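Local coordinates for protein isochorismatase hydrolase (Alkaliphilus metalliredigens, PDB 3HB7) that belongs to the isochorismatase family and is probably a hydrolase, as its cysteine-hydrolase relatives are, at residues T122-G127 with K147-S152. Residues are numbered along the deposited sequence; the frame is centred on the assembly and turned at random.
Sequences TVVLTG and KVITLS
V123 and V148 pair in register on strands 122-126 and 147-151, parallel neighbours in the central sheet of an isochorismatase-like alpha/beta fold and the two strands of a beta-alpha-beta crossover made through helix 133-143. V123 and L125 bond to K147, I149 and L151. Three of these backbone bonds are short: V123 N gives its hydrogen to K147 O at 2.8 Å, V123 O takes I149 N in return, and L125 N to I149 O continues the pattern. The last, L151 N to L125 O, is weak at 3.3 Å, just before both chains turn away.

The packing is tightest on the face covered by helix 133-143. There L125 CD2 presses on V148 CG1 at 3.4 Å, closer than usual for two methyls; V148 CG1 stands anti to its backbone N (chi1 -168°), which sends this branch forward along its own strand to meet L125 CD2. The helix closes over V148 through A138 and A141. On the other face V124 and I149 lie side by side, CB to CB 3.8 Å, with W193 and M177 against the isoleucine.

The solvent side is at K147, where the backbone stays tight but the side chain, bent at chi2 and chi3, leads its amine away to a long, weak ion pair with D191. T122 OG1 packs 3.4 Å from K147 CB, while its hydrogen bond goes to a residue adjoining the segments. A glycine here would probably open a gap beside K147 CB and I149 CD1, where OG1 and CG2 now pack, and lose the hydroxyl's hydrogen bond. Farther along, L151 CD2 meets the methyl CG2 of T126 at 3.5 Å, while T126 OG1 bonds to L11 O.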
ATOM      1  N   THR E 122      37.623  -2.704 -35.131  1.00 24.31           N
ATOM      2  CA  THR E 122      36.718  -2.007 -34.275  1.00 24.23           C
ATOM      3  C   THR E 122      35.327  -2.063 -34.797  1.00 24.38           C
ATOM      4  O   THR E 122      35.096  -1.852 -35.944  1.00 24.09           O
ATOM      5  CB  THR E 122      37.141  -0.549 -34.150  1.00 24.35           C
ATOM      6  OG1 THR E 122      38.313  -0.483 -33.362  1.00 24.14           O
ATOM      7  CG2 THR E 122      36.096   0.266 -33.485  1.00 23.86           C
ATOM      8  N   VAL E 123      34.379  -2.309 -33.925  1.00 24.37           N
ATOM      9  CA  VAL E 123      33.003  -2.261 -34.327  1.00 24.96           C
ATOM     10  C   VAL E 123      32.304  -1.175 -33.575  1.00 24.87           C
ATOM     11  O   VAL E 123      32.558  -0.972 -32.429  1.00 24.93           O
ATOM     12  CB  VAL E 123      32.280  -3.610 -34.133  1.00 25.13           C
ATOM     13  CG1 VAL E 123      33.161  -4.730 -34.519  1.00 25.74           C
ATOM     14  CG2 VAL E 123      31.831  -3.774 -32.749  1.00 24.41           C
ATOM     15  N   VAL E 124      31.441  -0.453 -34.250  1.00 24.94           N
ATOM     16  CA  VAL E 124      30.710   0.603 -33.601  1.00 25.20           C
ATOM     17  C   VAL E 124      29.217   0.428 -33.762  1.00 25.43           C
ATOM     18  O   VAL E 124      28.747   0.108 -34.810  1.00 25.31           O
ATOM     19  CB  VAL E 124      31.201   2.018 -34.026  1.00 25.68           C
ATOM     20  CG1 VAL E 124      32.559   1.976 -34.646  1.00 24.14           C
ATOM     21  CG2 VAL E 124      30.227   2.695 -34.892  1.00 25.26           C
ATOM     22  N   LEU E 125      28.478   0.646 -32.696  1.00 25.83           N
ATOM     23  CA  LEU E 125      27.116   0.171 -32.597  1.00 26.33           C
ATOM     24  C   LEU E 125      26.052   1.204 -32.777  1.00 26.25           C
ATOM     25  O   LEU E 125      26.087   2.231 -32.158  1.00 26.36           O
ATOM     26  CB  LEU E 125      26.895  -0.493 -31.250  1.00 26.42           C
ATOM     27  CG  LEU E 125      27.406  -1.894 -31.053  1.00 27.65           C
ATOM     28  CD1 LEU E 125      26.998  -2.672 -32.197  1.00 28.49           C
ATOM     29  CD2 LEU E 125      28.867  -1.891 -30.944  1.00 29.74           C
ATOM     30  N   THR E 126      25.085   0.889 -33.613  1.00 26.09           N
ATOM     31  CA  THR E 126      23.989   1.769 -33.884  1.00 26.02           C
ATOM     32  C   THR E 126      22.728   0.987 -34.028  1.00 26.00           C
ATOM     33  O   THR E 126      22.750  -0.142 -34.386  1.00 25.80           O
ATOM     34  CB  THR E 126      24.228   2.583 -35.159  1.00 26.18           C
ATOM     35  OG1 THR E 126      24.329   1.719 -36.273  1.00 25.58           O
ATOM     36  CG2 THR E 126      25.490   3.363 -35.045  1.00 25.69           C
ATOM     37  N   GLY E 127      21.607   1.612 -33.792  1.00 26.05           N
ATOM     38  CA  GLY E 127      20.385   0.875 -33.836  1.00 26.23           C
ATOM     39  C   GLY E 127      19.733   0.673 -32.508  1.00 26.41           C
ATOM     40  O   GLY E 127      19.970   1.375 -31.561  1.00 26.31           O
ATOM     41  N   LYS E 147      37.379  -4.221 -30.739  1.00 28.55           N
ATOM     42  CA  LYS E 147      37.244  -3.039 -29.937  1.00 28.77           C
ATOM     43  C   LYS E 147      35.880  -2.533 -30.229  1.00 28.90           C
ATOM     44  O   LYS E 147      35.469  -2.580 -31.340  1.00 29.21           O
ATOM     45  CB  LYS E 147      38.260  -2.003 -30.359  1.00 28.81           C
ATOM     46  CG  LYS E 147      39.530  -2.084 -29.600  1.00 29.19           C
ATOM     47  CD  LYS E 147      40.680  -1.736 -30.463  1.00 30.60           C
ATOM     48  CE  LYS E 147      40.847  -0.257 -30.549  1.00 31.13           C
ATOM     49  NZ  LYS E 147      42.242   0.116 -30.798  1.00 32.11           N
ATOM     50  N   VAL E 148      35.176  -2.061 -29.220  1.00 28.74           N
ATOM     51  CA  VAL E 148      33.783  -1.698 -29.364  1.00 28.56           C
ATOM     52  C   VAL E 148      33.472  -0.265 -29.023  1.00 28.60           C
ATOM     53  O   VAL E 148      33.850   0.216 -28.007  1.00 28.61           O
ATOM     54  CB  VAL E 148      32.898  -2.596 -28.489  1.00 28.50           C
ATOM     55  CG1 VAL E 148      31.482  -2.430 -28.828  1.00 27.74           C
ATOM     56  CG2 VAL E 148      33.300  -4.014 -28.619  1.00 28.55           C
ATOM     57  N   ILE E 149      32.739   0.392 -29.891  1.00 28.71           N
ATOM     58  CA  ILE E 149      32.286   1.729 -29.654  1.00 28.78           C
ATOM     59  C   ILE E 149      30.784   1.758 -29.729  1.00 29.27           C
ATOM     60  O   ILE E 149      30.205   1.163 -30.589  1.00 29.67           O
ATOM     61  CB  ILE E 149      32.887   2.709 -30.674  1.00 28.84           C
ATOM     62  CG1 ILE E 149      34.302   3.049 -30.300  1.00 28.90           C
ATOM     63  CG2 ILE E 149      32.173   3.984 -30.702  1.00 28.06           C
ATOM     64  CD1 ILE E 149      35.076   3.533 -31.427  1.00 30.00           C
ATOM     65  N   THR E 150      30.157   2.464 -28.809  1.00 29.70           N
ATOM     66  CA  THR E 150      28.718   2.587 -28.791  1.00 29.66           C
ATOM     67  C   THR E 150      28.337   4.025 -28.980  1.00 29.96           C
ATOM     68  O   THR E 150      28.783   4.874 -28.257  1.00 30.11           O
ATOM     69  CB  THR E 150      28.133   2.197 -27.444  1.00 29.73           C
ATOM     70  OG1 THR E 150      28.702   0.988 -26.989  1.00 30.38           O
ATOM     71  CG2 THR E 150      26.688   2.028 -27.554  1.00 28.79           C
ATOM     72  N   LEU E 151      27.463   4.288 -29.923  1.00 29.75           N
ATOM     73  CA  LEU E 151      27.089   5.638 -30.211  1.00 29.28           C
ATOM     74  C   LEU E 151      25.833   6.008 -29.479  1.00 29.15           C
ATOM     75  O   LEU E 151      24.775   5.562 -29.820  1.00 28.97           O
ATOM     76  CB  LEU E 151      26.846   5.780 -31.695  1.00 29.50           C
ATOM     77  CG  LEU E 151      27.935   6.349 -32.574  1.00 29.43           C
ATOM     78  CD1 LEU E 151      29.264   6.072 -32.035  1.00 29.76           C
ATOM     79  CD2 LEU E 151      27.806   5.807 -33.942  1.00 28.73           C
ATOM     80  N   SER E 152      25.978   6.873 -28.490  1.00 28.75           N
ATOM     81  CA  SER E 152      24.919   7.214 -27.568  1.00 28.63           C
ATOM     82  C   SER E 152      23.729   7.843 -28.225  1.00 28.53           C
ATOM     83  O   SER E 152      22.634   7.547 -27.881  1.00 28.82           O
ATOM     84  CB  SER E 152      25.433   8.093 -26.443  1.00 28.61           C
ATOM     85  OG  SER E 152      26.218   9.162 -26.901  1.00 27.80           O
TER